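Local coordinates for heptaprenyl diphosphate synthase (HEPPP synthase) subunit 1 family protein (Staphylococcus aureus, PDB 5H9D), which probably serves as the small subunit that pairs with a farnesyl-diphosphate-synthase-like chain to form heptaprenyl diphosphate synthase, which makes a C35 prenyl diphosphate, at residues 3-8 and 25-30; 86-91 and 138-143; 105-110 and 126-131. One frame throughout, in Å; residues are numbered along the deposited sequence.

Contact 1. Residues 3-8 and 25-30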
ATOM      1  N   THR C   3     -11.221  27.691   1.028  1.00 88.43           N
ATOM      2  CA  THR C   3      -9.789  27.334   0.742  1.00 88.43           C
ATOM      3  C   THR C   3      -9.505  25.816   0.791  1.00 89.13           C
ATOM      4  O   THR C   3     -10.130  25.071   1.563  1.00 89.34           O
ATOM      5  CB  THR C   3      -8.831  28.037   1.738  1.00 87.51           C
ATOM      6  OG1 THR C   3      -9.029  27.516   3.058  1.00 85.24           O
ATOM      7  CG2 THR C   3      -9.078  29.536   1.745  1.00 86.09           C
ATOM      8  N   THR C   4      -8.565  25.358  -0.034  1.00 88.90           N
ATOM      9  CA  THR C   4      -8.234  23.939  -0.043  1.00 88.29           C
ATOM     10  C   THR C   4      -7.437  23.593   1.205  1.00 87.57           C
ATOM     11  O   THR C   4      -7.581  22.494   1.728  1.00 87.89           O
ATOM     12  CB  THR C   4      -7.415  23.508  -1.298  1.00 89.28           C
ATOM     13  OG1 THR C   4      -6.050  23.916  -1.147  1.00 90.29           O
ATOM     14  CG2 THR C   4      -8.005  24.119  -2.571  1.00 87.69           C
ATOM     15  N   VAL C   5      -6.609  24.518   1.695  1.00 86.20           N
ATOM     16  CA  VAL C   5      -5.831  24.239   2.904  1.00 86.58           C
ATOM     17  C   VAL C   5      -6.764  23.671   3.979  1.00 87.96           C
ATOM     18  O   VAL C   5      -6.598  22.542   4.447  1.00 87.99           O
ATOM     19  CB  VAL C   5      -5.172  25.505   3.510  1.00 86.08           C
ATOM     20  CG1 VAL C   5      -4.217  25.100   4.633  1.00 83.74           C
ATOM     21  CG2 VAL C   5      -4.436  26.299   2.439  1.00 87.39           C
ATOM     22  N   SER C   6      -7.764  24.462   4.346  1.00 88.69           N
ATOM     23  CA  SER C   6      -8.717  24.074   5.370  1.00 88.56           C
ATOM     24  C   SER C   6      -9.531  22.854   4.993  1.00 88.18           C
ATOM     25  O   SER C   6      -9.759  21.985   5.827  1.00 88.41           O
ATOM     26  CB  SER C   6      -9.659  25.235   5.680  1.00 89.25           C
ATOM     27  OG  SER C   6     -10.256  25.071   6.954  1.00 90.12           O
ATOM     28  N   LYS C   7      -9.987  22.778   3.750  1.00 87.97           N
ATOM     29  CA  LYS C   7     -10.766  21.612   3.361  1.00 88.05           C
ATOM     30  C   LYS C   7      -9.972  20.331   3.627  1.00 87.68           C
ATOM     31  O   LYS C   7     -10.476  19.407   4.278  1.00 87.73           O
ATOM     32  CB  LYS C   7     -11.153  21.676   1.890  1.00 89.04           C
ATOM     33  CG  LYS C   7     -12.220  22.682   1.591  1.00 91.37           C
ATOM     34  CD  LYS C   7     -12.789  22.448   0.202  1.00 92.55           C
ATOM     35  CE  LYS C   7     -14.078  23.239   0.020  1.00 94.53           C
ATOM     36  NZ  LYS C   7     -15.086  22.945   1.106  1.00 94.19           N
ATOM     37  N   LEU C   8      -8.729  20.287   3.135  1.00 86.22           N
ATOM     38  CA  LEU C   8      -7.856  19.124   3.319  1.00 83.71           C
ATOM     39  C   LEU C   8      -7.668  18.760   4.788  1.00 83.54           C
ATOM     40  O   LEU C   8      -7.604  17.581   5.119  1.00 84.56           O
ATOM     41  CB  LEU C   8      -6.485  19.354   2.673  1.00 81.54           C
ATOM     42  CG  LEU C   8      -5.463  18.218   2.799  1.00 78.34           C
ATOM     43  CD1 LEU C   8      -5.948  17.020   2.013  1.00 76.02           C
ATOM     44  CD2 LEU C   8      -4.103  18.674   2.292  1.00 75.73           C
ATOM     45  N   ILE C  25       2.353  16.776  10.315  1.00 80.31           N
ATOM     46  CA  ILE C  25       1.768  17.077   9.001  1.00 78.06           C
ATOM     47  C   ILE C  25       1.711  18.559   8.579  1.00 78.99           C
ATOM     48  O   ILE C  25       0.664  19.183   8.726  1.00 79.73           O
ATOM     49  CB  ILE C  25       0.317  16.536   8.854  1.00 75.12           C
ATOM     50  CG1 ILE C  25       0.245  15.057   9.208  1.00 73.43           C
ATOM     51  CG2 ILE C  25      -0.141  16.693   7.419  1.00 74.04           C
ATOM     52  CD1 ILE C  25      -1.140  14.495   9.152  1.00 70.55           C
ATOM     53  N   ASN C  26       2.805  19.121   8.048  1.00 78.61           N
ATOM     54  CA  ASN C  26       2.788  20.511   7.568  1.00 77.77           C
ATOM     55  C   ASN C  26       2.035  20.499   6.239  1.00 78.26           C
ATOM     56  O   ASN C  26       2.279  19.646   5.400  1.00 76.72           O
ATOM     57  CB  ASN C  26       4.195  21.039   7.299  1.00 77.18           C
ATOM     58  CG  ASN C  26       5.095  20.970   8.513  1.00 78.78           C
ATOM     59  OD1 ASN C  26       4.642  20.749   9.642  1.00 79.66           O
ATOM     60  ND2 ASN C  26       6.388  21.173   8.287  1.00 78.63           N
ATOM     61  N   ILE C  27       1.130  21.446   6.032  1.00 79.30           N
ATOM     62  CA  ILE C  27       0.374  21.474   4.789  1.00 79.27           C
ATOM     63  C   ILE C  27       0.697  22.654   3.887  1.00 80.07           C
ATOM     64  O   ILE C  27      -0.193  23.388   3.503  1.00 80.55           O
ATOM     65  CB  ILE C  27      -1.147  21.481   5.064  1.00 78.18           C
ATOM     66  CG1 ILE C  27      -1.544  20.245   5.871  1.00 78.20           C
ATOM     67  CG2 ILE C  27      -1.920  21.477   3.750  1.00 78.86           C
ATOM     68  CD1 ILE C  27      -3.047  20.154   6.177  1.00 76.30           C
ATOM     69  N   ASN C  28       1.965  22.839   3.549  1.00 82.36           N
ATOM     70  CA  ASN C  28       2.388  23.935   2.657  1.00 84.52           C
ATOM     71  C   ASN C  28       1.252  24.904   2.310  1.00 84.86           C
ATOM     72  O   ASN C  28       0.541  24.722   1.310  1.00 83.72           O
ATOM     73  CB  ASN C  28       2.973  23.345   1.364  1.00 85.95           C
ATOM     74  CG  ASN C  28       3.501  24.405   0.412  1.00 87.77           C
ATOM     75  OD1 ASN C  28       2.749  25.237  -0.090  1.00 88.61           O
ATOM     76  ND2 ASN C  28       4.807  24.370   0.151  1.00 88.71           N
ATOM     77  N   HIS C  29       1.101  25.933   3.143  1.00 85.99           N
ATOM     78  CA  HIS C  29       0.057  26.939   2.975  1.00 87.68           C
ATOM     79  C   HIS C  29       0.108  27.704   1.649  1.00 87.98           C
ATOM     80  O   HIS C  29      -0.919  27.845   0.978  1.00 87.86           O
ATOM     81  CB  HIS C  29       0.088  27.911   4.154  1.00 88.97           C
ATOM     82  CG  HIS C  29      -0.354  27.304   5.452  1.00 90.24           C
ATOM     83  ND1 HIS C  29      -1.643  26.864   5.671  1.00 90.88           N
ATOM     84  CD2 HIS C  29       0.326  27.058   6.599  1.00 89.86           C
ATOM     85  CE1 HIS C  29      -1.738  26.374   6.895  1.00 90.26           C
ATOM     86  NE2 HIS C  29      -0.558  26.480   7.479  1.00 90.44           N
ATOM     87  N   ARG C  30       1.285  28.202   1.276  1.00 87.80           N
ATOM     88  CA  ARG C  30       1.453  28.915   0.008  1.00 88.05           C
ATOM     89  C   ARG C  30       0.706  28.265  -1.167  1.00 87.88           C
ATOM     90  O   ARG C  30      -0.224  28.849  -1.714  1.00 86.48           O
ATOM     91  CB  ARG C  30       2.933  28.992  -0.359  1.00 88.42           C
ATOM     92  CG  ARG C  30       3.648  30.204   0.156  1.00 90.69           C
ATOM     93  CD  ARG C  30       3.274  31.453  -0.617  1.00 92.27           C
ATOM     94  NE  ARG C  30       3.805  32.648   0.035  1.00 95.91           N
ATOM     95  CZ  ARG C  30       3.413  33.100   1.230  1.00 97.45           C
ATOM     96  NH1 ARG C  30       2.472  32.465   1.927  1.00 97.80           N
ATOM     97  NH2 ARG C  30       3.972  34.192   1.741  1.00 98.03           N
TER

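Contact 2. Residues 86-91 and 138-143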
ATOM      1  N   ALA C  86     -10.227   9.511  -7.941  1.00 74.81           N
ATOM      2  CA  ALA C  86     -11.400   8.692  -8.241  1.00 75.98           C
ATOM      3  C   ALA C  86     -12.676   9.505  -8.477  1.00 76.93           C
ATOM      4  O   ALA C  86     -13.415   9.223  -9.428  1.00 76.31           O
ATOM      5  CB  ALA C  86     -11.628   7.681  -7.131  1.00 74.80           C
ATOM      6  N   GLU C  87     -12.951  10.501  -7.631  1.00 77.75           N
ATOM      7  CA  GLU C  87     -14.155  11.307  -7.847  1.00 79.44           C
ATOM      8  C   GLU C  87     -13.968  12.353  -8.951  1.00 80.05           C
ATOM      9  O   GLU C  87     -14.956  12.798  -9.541  1.00 80.80           O
ATOM     10  CB  GLU C  87     -14.652  11.969  -6.548  1.00 79.16           C
ATOM     11  CG  GLU C  87     -13.662  12.816  -5.805  1.00 79.85           C
ATOM     12  CD  GLU C  87     -14.010  12.943  -4.319  1.00 82.64           C
ATOM     13  OE1 GLU C  87     -13.986  11.894  -3.608  1.00 82.89           O
ATOM     14  OE2 GLU C  87     -14.303  14.082  -3.861  1.00 81.80           O
ATOM     15  N   ILE C  88     -12.714  12.725  -9.243  1.00 79.39           N
ATOM     16  CA  ILE C  88     -12.418  13.682 -10.312  1.00 79.05           C
ATOM     17  C   ILE C  88     -12.789  13.084 -11.684  1.00 79.93           C
ATOM     18  O   ILE C  88     -12.950  13.791 -12.677  1.00 80.52           O
ATOM     19  CB  ILE C  88     -10.931  14.099 -10.293  1.00 77.36           C
ATOM     20  CG1 ILE C  88     -10.665  14.977  -9.072  1.00 77.38           C
ATOM     21  CG2 ILE C  88     -10.579  14.856 -11.553  1.00 77.54           C
ATOM     22  CD1 ILE C  88      -9.272  15.580  -9.008  1.00 75.88           C
ATOM     23  N   ASN C  89     -12.908  11.767 -11.734  1.00 81.16           N
ATOM     24  CA  ASN C  89     -13.324  11.069 -12.940  1.00 82.22           C
ATOM     25  C   ASN C  89     -12.578  11.366 -14.236  1.00 82.42           C
ATOM     26  O   ASN C  89     -12.772  10.659 -15.228  1.00 82.98           O
ATOM     27  CB  ASN C  89     -14.811  11.315 -13.157  1.00 83.45           C
ATOM     28  CG  ASN C  89     -15.506  10.145 -13.810  1.00 84.37           C
ATOM     29  OD1 ASN C  89     -15.035   9.586 -14.811  1.00 83.28           O
ATOM     30  ND2 ASN C  89     -16.647   9.771 -13.249  1.00 85.25           N
ATOM     31  N   ASP C  90     -11.759  12.414 -14.253  1.00 82.82           N
ATOM     32  CA  ASP C  90     -10.974  12.733 -15.450  1.00 83.52           C
ATOM     33  C   ASP C  90      -9.850  11.702 -15.513  1.00 83.67           C
ATOM     34  O   ASP C  90      -8.812  11.858 -14.869  1.00 84.86           O
ATOM     35  CB  ASP C  90     -10.355  14.126 -15.349  1.00 84.01           C
ATOM     36  CG  ASP C  90      -9.420  14.435 -16.515  1.00 84.56           C
ATOM     37  OD1 ASP C  90      -8.821  13.487 -17.083  1.00 83.65           O
ATOM     38  OD2 ASP C  90      -9.274  15.632 -16.851  1.00 84.51           O
ATOM     39  N   LEU C  91     -10.045  10.657 -16.297  1.00 83.38           N
ATOM     40  CA  LEU C  91      -9.045   9.611 -16.377  1.00 83.73           C
ATOM     41  C   LEU C  91      -7.664  10.033 -16.894  1.00 83.45           C
ATOM     42  O   LEU C  91      -6.653   9.629 -16.323  1.00 84.57           O
ATOM     43  CB  LEU C  91      -9.592   8.443 -17.196  1.00 83.34           C
ATOM     44  CG  LEU C  91      -8.746   7.189 -17.080  1.00 82.31           C
ATOM     45  CD1 LEU C  91      -9.590   5.980 -17.441  1.00 82.74           C
ATOM     46  CD2 LEU C  91      -7.540   7.322 -17.986  1.00 81.70           C
ATOM     47  N   SER C 138      -2.476  23.482 -15.360  1.00 87.32           N
ATOM     48  CA  SER C 138      -2.411  23.383 -16.819  1.00 89.10           C
ATOM     49  C   SER C 138      -3.156  22.205 -17.457  1.00 90.38           C
ATOM     50  O   SER C 138      -2.788  21.730 -18.532  1.00 89.90           O
ATOM     51  CB  SER C 138      -0.946  23.362 -17.267  1.00 88.62           C
ATOM     52  OG  SER C 138      -0.280  22.229 -16.761  1.00 89.09           O
ATOM     53  N   HIS C 139      -4.207  21.735 -16.802  1.00 92.68           N
ATOM     54  CA  HIS C 139      -4.986  20.631 -17.340  1.00 95.81           C
ATOM     55  C   HIS C 139      -6.453  21.007 -17.327  1.00 98.70           C
ATOM     56  O   HIS C 139      -7.247  20.489 -18.110  1.00 97.87           O
ATOM     57  CB  HIS C 139      -4.788  19.380 -16.499  1.00 94.86           C
ATOM     58  CG  HIS C 139      -5.629  18.223 -16.938  1.00 94.71           C
ATOM     59  ND1 HIS C 139      -5.285  17.410 -17.997  1.00 95.00           N
ATOM     60  CD2 HIS C 139      -6.805  17.747 -16.464  1.00 93.91           C
ATOM     61  CE1 HIS C 139      -6.211  16.482 -18.154  1.00 94.40           C
ATOM     62  NE2 HIS C 139      -7.145  16.665 -17.236  1.00 93.45           N
ATOM     63  N   PHE C 140      -6.785  21.925 -16.425  1.00102.93           N
ATOM     64  CA  PHE C 140      -8.148  22.408 -16.234  1.00107.14           C
ATOM     65  C   PHE C 140      -8.322  23.866 -16.679  1.00109.65           C
ATOM     66  O   PHE C 140      -9.334  24.217 -17.286  1.00109.79           O
ATOM     67  CB  PHE C 140      -8.530  22.266 -14.753  1.00107.82           C
ATOM     68  CG  PHE C 140      -8.491  20.847 -14.242  1.00108.09           C
ATOM     69  CD1 PHE C 140      -9.436  19.913 -14.668  1.00108.33           C
ATOM     70  CD2 PHE C 140      -7.507  20.444 -13.344  1.00107.72           C
ATOM     71  CE1 PHE C 140      -9.404  18.602 -14.207  1.00108.40           C
ATOM     72  CE2 PHE C 140      -7.464  19.138 -12.878  1.00108.28           C
ATOM     73  CZ  PHE C 140      -8.414  18.213 -13.310  1.00108.76           C
ATOM     74  N   GLY C 141      -7.341  24.708 -16.357  1.00112.65           N
ATOM     75  CA  GLY C 141      -7.392  26.111 -16.743  1.00115.82           C
ATOM     76  C   GLY C 141      -6.465  26.362 -17.920  1.00118.58           C
ATOM     77  O   GLY C 141      -5.378  26.900 -17.746  1.00117.62           O
ATOM     78  N   ILE C 142      -6.919  25.965 -19.113  1.00122.27           N
ATOM     79  CA  ILE C 142      -6.185  26.080 -20.385  1.00126.52           C
ATOM     80  C   ILE C 142      -4.741  25.552 -20.335  1.00128.77           C
ATOM     81  O   ILE C 142      -4.028  25.742 -19.345  1.00128.90           O
ATOM     82  CB  ILE C 142      -6.189  27.560 -20.954  1.00127.09           C
ATOM     83  CG1 ILE C 142      -7.548  27.882 -21.599  1.00127.15           C
ATOM     84  CG2 ILE C 142      -5.103  27.731 -22.029  1.00127.76           C
ATOM     85  CD1 ILE C 142      -7.586  29.206 -22.389  1.00126.02           C
ATOM     86  N   ASN C 143      -4.329  24.871 -21.408  1.00131.19           N
ATOM     87  CA  ASN C 143      -2.976  24.317 -21.508  1.00133.79           C
ATOM     88  C   ASN C 143      -1.939  25.443 -21.556  1.00135.67           C
ATOM     89  O   ASN C 143      -1.086  25.560 -20.665  1.00135.60           O
ATOM     90  CB  ASN C 143      -2.839  23.437 -22.761  1.00133.50           C
ATOM     91  CG  ASN C 143      -3.641  22.150 -22.663  1.00133.97           C
ATOM     92  OD1 ASN C 143      -4.864  22.150 -22.812  1.00133.49           O
ATOM     93  ND2 ASN C 143      -2.952  21.044 -22.397  1.00134.33           N
TER

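Contact 3. Residues 105-110 and 126-131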
ATOM      1  N   ASN C 105       9.594  11.279  -7.384  1.00 52.58           N
ATOM      2  CA  ASN C 105      10.288  10.256  -6.592  1.00 49.83           C
ATOM      3  C   ASN C 105      11.622   9.831  -7.171  1.00 48.34           C
ATOM      4  O   ASN C 105      12.565   9.622  -6.437  1.00 46.33           O
ATOM      5  CB  ASN C 105       9.379   9.051  -6.401  1.00 48.37           C
ATOM      6  CG  ASN C 105       8.275   9.340  -5.431  1.00 48.90           C
ATOM      7  OD1 ASN C 105       8.503   9.585  -4.250  1.00 47.98           O
ATOM      8  ND2 ASN C 105       7.066   9.345  -5.929  1.00 52.94           N
ATOM      9  N   GLU C 106      11.695   9.711  -8.491  1.00 49.33           N
ATOM     10  CA  GLU C 106      12.957   9.375  -9.159  1.00 51.50           C
ATOM     11  C   GLU C 106      13.951  10.542  -8.933  1.00 50.92           C
ATOM     12  O   GLU C 106      15.116  10.312  -8.584  1.00 52.33           O
ATOM     13  CB  GLU C 106      12.759   9.155 -10.684  1.00 50.76           C
ATOM     14  CG  GLU C 106      12.213   7.813 -11.096  1.00 55.82           C
ATOM     15  CD  GLU C 106      11.892   7.743 -12.611  1.00 62.02           C
ATOM     16  OE1 GLU C 106      11.330   8.725 -13.151  1.00 66.59           O
ATOM     17  OE2 GLU C 106      12.175   6.713 -13.271  1.00 60.36           O
ATOM     18  N   LEU C 107      13.502  11.785  -9.129  1.00 48.69           N
ATOM     19  CA  LEU C 107      14.410  12.902  -8.927  1.00 49.18           C
ATOM     20  C   LEU C 107      14.924  12.962  -7.494  1.00 49.59           C
ATOM     21  O   LEU C 107      16.120  13.106  -7.299  1.00 49.80           O
ATOM     22  CB  LEU C 107      13.762  14.226  -9.323  1.00 48.15           C
ATOM     23  CG  LEU C 107      13.431  14.350 -10.818  1.00 47.80           C
ATOM     24  CD1 LEU C 107      12.498  15.532 -11.065  1.00 47.83           C
ATOM     25  CD2 LEU C 107      14.684  14.485 -11.604  1.00 43.03           C
ATOM     26  N   LYS C 108      14.050  12.842  -6.489  1.00 51.66           N
ATOM     27  CA  LYS C 108      14.522  12.865  -5.092  1.00 52.74           C
ATOM     28  C   LYS C 108      15.549  11.748  -4.860  1.00 53.33           C
ATOM     29  O   LYS C 108      16.572  11.972  -4.211  1.00 55.26           O
ATOM     30  CB  LYS C 108      13.366  12.723  -4.098  1.00 52.33           C
ATOM     31  CG  LYS C 108      12.543  13.983  -3.892  1.00 52.53           C
ATOM     32  CD  LYS C 108      11.286  13.766  -3.058  1.00 49.39           C
ATOM     33  CE  LYS C 108      10.458  15.059  -3.000  1.00 52.86           C
ATOM     34  NZ  LYS C 108       9.078  14.947  -2.364  1.00 52.99           N
ATOM     35  N   SER C 109      15.298  10.559  -5.394  1.00 52.32           N
ATOM     36  CA  SER C 109      16.251   9.461  -5.236  1.00 53.81           C
ATOM     37  C   SER C 109      17.608   9.851  -5.833  1.00 55.68           C
ATOM     38  O   SER C 109      18.672   9.600  -5.241  1.00 56.66           O
ATOM     39  CB  SER C 109      15.747   8.203  -5.931  1.00 51.38           C
ATOM     40  OG  SER C 109      16.671   7.148  -5.772  1.00 50.62           O
ATOM     41  N   SER C 110      17.557  10.454  -7.012  1.00 54.50           N
ATOM     42  CA  SER C 110      18.751  10.888  -7.678  1.00 54.59           C
ATOM     43  C   SER C 110      19.507  11.926  -6.832  1.00 54.77           C
ATOM     44  O   SER C 110      20.739  11.899  -6.758  1.00 55.72           O
ATOM     45  CB  SER C 110      18.382  11.460  -9.054  1.00 55.55           C
ATOM     46  OG  SER C 110      18.010  10.438  -9.963  1.00 54.07           O
ATOM     47  N   VAL C 126      13.133  22.613  -9.807  1.00 55.69           N
ATOM     48  CA  VAL C 126      11.968  23.283 -10.348  1.00 54.90           C
ATOM     49  C   VAL C 126      10.835  22.286 -10.425  1.00 55.79           C
ATOM     50  O   VAL C 126       9.735  22.567  -9.941  1.00 55.52           O
ATOM     51  CB  VAL C 126      12.263  23.907 -11.737  1.00 53.92           C
ATOM     52  CG1 VAL C 126      10.966  24.399 -12.386  1.00 53.11           C
ATOM     53  CG2 VAL C 126      13.228  25.086 -11.559  1.00 49.49           C
ATOM     54  N   LYS C 127      11.140  21.115 -11.002  1.00 56.10           N
ATOM     55  CA  LYS C 127      10.204  20.006 -11.180  1.00 54.68           C
ATOM     56  C   LYS C 127       9.608  19.615  -9.845  1.00 56.35           C
ATOM     57  O   LYS C 127       8.383  19.702  -9.653  1.00 57.90           O
ATOM     58  CB  LYS C 127      10.913  18.774 -11.744  1.00 55.23           C
ATOM     59  CG  LYS C 127      11.421  18.848 -13.171  1.00 54.18           C
ATOM     60  CD  LYS C 127      10.372  18.527 -14.166  1.00 51.81           C
ATOM     61  CE  LYS C 127      11.019  18.362 -15.508  1.00 53.97           C
ATOM     62  NZ  LYS C 127      10.928  16.940 -15.980  1.00 57.77           N
ATOM     63  N   ILE C 128      10.457  19.171  -8.921  1.00 53.52           N
ATOM     64  CA  ILE C 128       9.943  18.775  -7.622  1.00 55.12           C
ATOM     65  C   ILE C 128       9.038  19.870  -7.020  1.00 58.14           C
ATOM     66  O   ILE C 128       7.954  19.591  -6.482  1.00 59.23           O
ATOM     67  CB  ILE C 128      11.086  18.478  -6.623  1.00 53.74           C
ATOM     68  CG1 ILE C 128      11.780  17.170  -6.983  1.00 52.38           C
ATOM     69  CG2 ILE C 128      10.564  18.454  -5.224  1.00 49.86           C
ATOM     70  CD1 ILE C 128      13.060  16.926  -6.174  1.00 51.39           C
ATOM     71  N   GLU C 129       9.453  21.124  -7.144  1.00 59.27           N
ATOM     72  CA  GLU C 129       8.682  22.200  -6.557  1.00 59.48           C
ATOM     73  C   GLU C 129       7.474  22.767  -7.297  1.00 58.93           C
ATOM     74  O   GLU C 129       6.662  23.419  -6.687  1.00 58.04           O
ATOM     75  CB  GLU C 129       9.610  23.327  -6.217  1.00 60.06           C
ATOM     76  CG  GLU C 129       9.347  23.842  -4.860  1.00 64.80           C
ATOM     77  CD  GLU C 129       9.789  22.876  -3.798  1.00 67.41           C
ATOM     78  OE1 GLU C 129      11.004  22.548  -3.766  1.00 65.48           O
ATOM     79  OE2 GLU C 129       8.915  22.450  -3.003  1.00 69.29           O
ATOM     80  N   THR C 130       7.334  22.487  -8.587  1.00 59.26           N
ATOM     81  CA  THR C 130       6.237  23.035  -9.391  1.00 59.09           C
ATOM     82  C   THR C 130       5.384  22.016 -10.143  1.00 60.31           C
ATOM     83  O   THR C 130       4.229  22.282 -10.463  1.00 58.11           O
ATOM     84  CB  THR C 130       6.791  24.026 -10.466  1.00 59.17           C
ATOM     85  OG1 THR C 130       7.747  23.347 -11.302  1.00 57.52           O
ATOM     86  CG2 THR C 130       7.463  25.220  -9.809  1.00 55.71           C
ATOM     87  N   LEU C 131       5.979  20.858 -10.426  1.00 63.41           N
ATOM     88  CA  LEU C 131       5.339  19.777 -11.169  1.00 63.85           C
ATOM     89  C   LEU C 131       3.908  19.470 -10.779  1.00 66.45           C
ATOM     90  O   LEU C 131       3.043  19.459 -11.650  1.00 69.46           O
ATOM     91  CB  LEU C 131       6.187  18.521 -11.062  1.00 63.47           C
ATOM     92  CG  LEU C 131       6.072  17.469 -12.168  1.00 64.78           C
ATOM     93  CD1 LEU C 131       6.215  18.134 -13.544  1.00 63.95           C
ATOM     94  CD2 LEU C 131       7.154  16.391 -11.961  1.00 62.17           C
TER

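Contact 1. Residues 3-8 and 25-30
Val5 and His29 mark the closest backbone approach of residues 3-8 and 25-30, with their CA atoms 6.5 Å apart. The first segment is the opening turn of helix 4-15, as the bonds from Lys7 N to Thr3 O (3.2 Å) and from Leu8 N to Thr4 O (2.9 Å) attest. The second runs irregularly through Ile27 to Asn28, the N-cap of the short helix 29-32; Asn28 OD1 accepts from the backbone N of Leu31. Val5 and Leu8, one helical turn apart, both point toward the incoming chain. Val5 CG1 lies anti to its own backbone N (chi1 -172°), and this rotation carries it to the edge of the His29 imidazole, near the ring plane and 3.3 Å from His29 ND1. The two side chains cross at about a right angle. Ile27 O lies over one face of the His29 ring, 4.3 Å above its plane and offset toward the rim. In fold terms, the contact joins the N-terminal helix of an all-helical subunit to the chain that returns after it and starts the next helix. Beside the histidine contact the packing is aliphatic: Leu8 CD2 meets Ile27 CG2 at 3.8 Å, while Val5 CG1 approaches the same methyl, Ile27 CG2, more loosely at 4.4 Å. Leu8 also rests on Val46 and Thr50 of helix 43-65, and Ile25 lies against Ile73 and Ile77 of helix 70-88.

Contact 2. Residues 86-91 and 138-143
The His139 imidazole presents its edge to Asp90, whose OD2 lies near the ring plane beside NE2; Phe140 CE1 also lies at the edge of the imidazole, in its plane. The Phe140 ring in turn receives His139 CD2 over one face, 3.5 Å above the plane and displaced toward the rim. The hydrogen bond from His139 NE2 to Asp90 OD2 is nearly straight, with an angle of 165° at the hydrogen, but the modelled length of 2.4 Å is too short to be taken literally. Imidazole and carboxylate are not coplanar: their planes stand 44° apart, and the two side chains arrive from opposite directions. Both have CG anti to the backbone N (chi1 174° for Asp90), which extends both side chains across the 10.1 Å between Asp90 CA and His139 CA. The second carboxylate oxygen, Asp90 OD1, accepts from Phe93 N, capping the start of helix 91-112, so each oxygen has its own partner. Ile88 CG2 comes obliquely to Phe140 CZ at 4.4 Å. Phe93 extends the aromatic group, edge-to-face with Phe140 and also touching the His139 ring. The contact therefore joins the turn between helices 70-88 and 91-112 to the C-terminal end of helix 118-140. Ala44 of helix 43-65 touches both Ile88 and Phe140, and on the partner chain, the farnesyl pyrophosphate synthetase subunit, Asn127 donates to Ala86 O.

Contact 3. Residues 105-110 and 126-131
Leu107 and Lys127 meet through their hydrocarbon parts: Leu107 CD1 lies 3.7 Å from Lys127 CB, and the side chains cross at about a right angle. The lysine chain turns at its second torsion (chi2 -84°) and again at its fourth, and its ammonium group, NZ, pairs with Glu103 OE2, one turn before Leu107. The parts that pack on Leu107 CD1 are Lys127 CB and CG. Helices 91-112 and 118-140, which carry the two segments, follow one another in sequence and form a helical hairpin: the segment axes approach to 10.0 Å and run nearly antiparallel, 146° apart in direction. Ile128, on the same face as Lys127, puts CG1 anti to its carbonyl carbon (chi1 -72°). With chi2 also extended, Ile128 CD1 reaches across to Lys108 CG at 3.8 Å and Leu107 CB at 4.2 Å. Lys108 likewise stays extended beyond CG, its CE passing 4.1 Å from Ile128 CG2 on the way to a salt bridge between NZ and Asp59 OD2 of helix 43-65. Next to Leu107, Glu106 OE2 accepts from Ser23 OG and Lys24 N of the farnesyl pyrophosphate synthetase chain.

In the fold
Starting from the N terminus, contact 1 closes the first loop, bringing residues 25-30 back against helix 4-15 before the long helices begin. Contact 2 then opens on helix 70-88 and shuts far downstream at the end of helix 118-140. Contact 3 is nested inside that loop, where helix 91-112 meets helix 118-140, so the latter helix is shared by contacts 2 and 3. The centres lie 20 to 21 Å apart, and contacts 1 and 3 fall on opposite sides of the chain's centre. Helix 43-65 touches side chains from all three, while contacts 2 and 3 also border the farnesyl pyrophosphate synthetase chain.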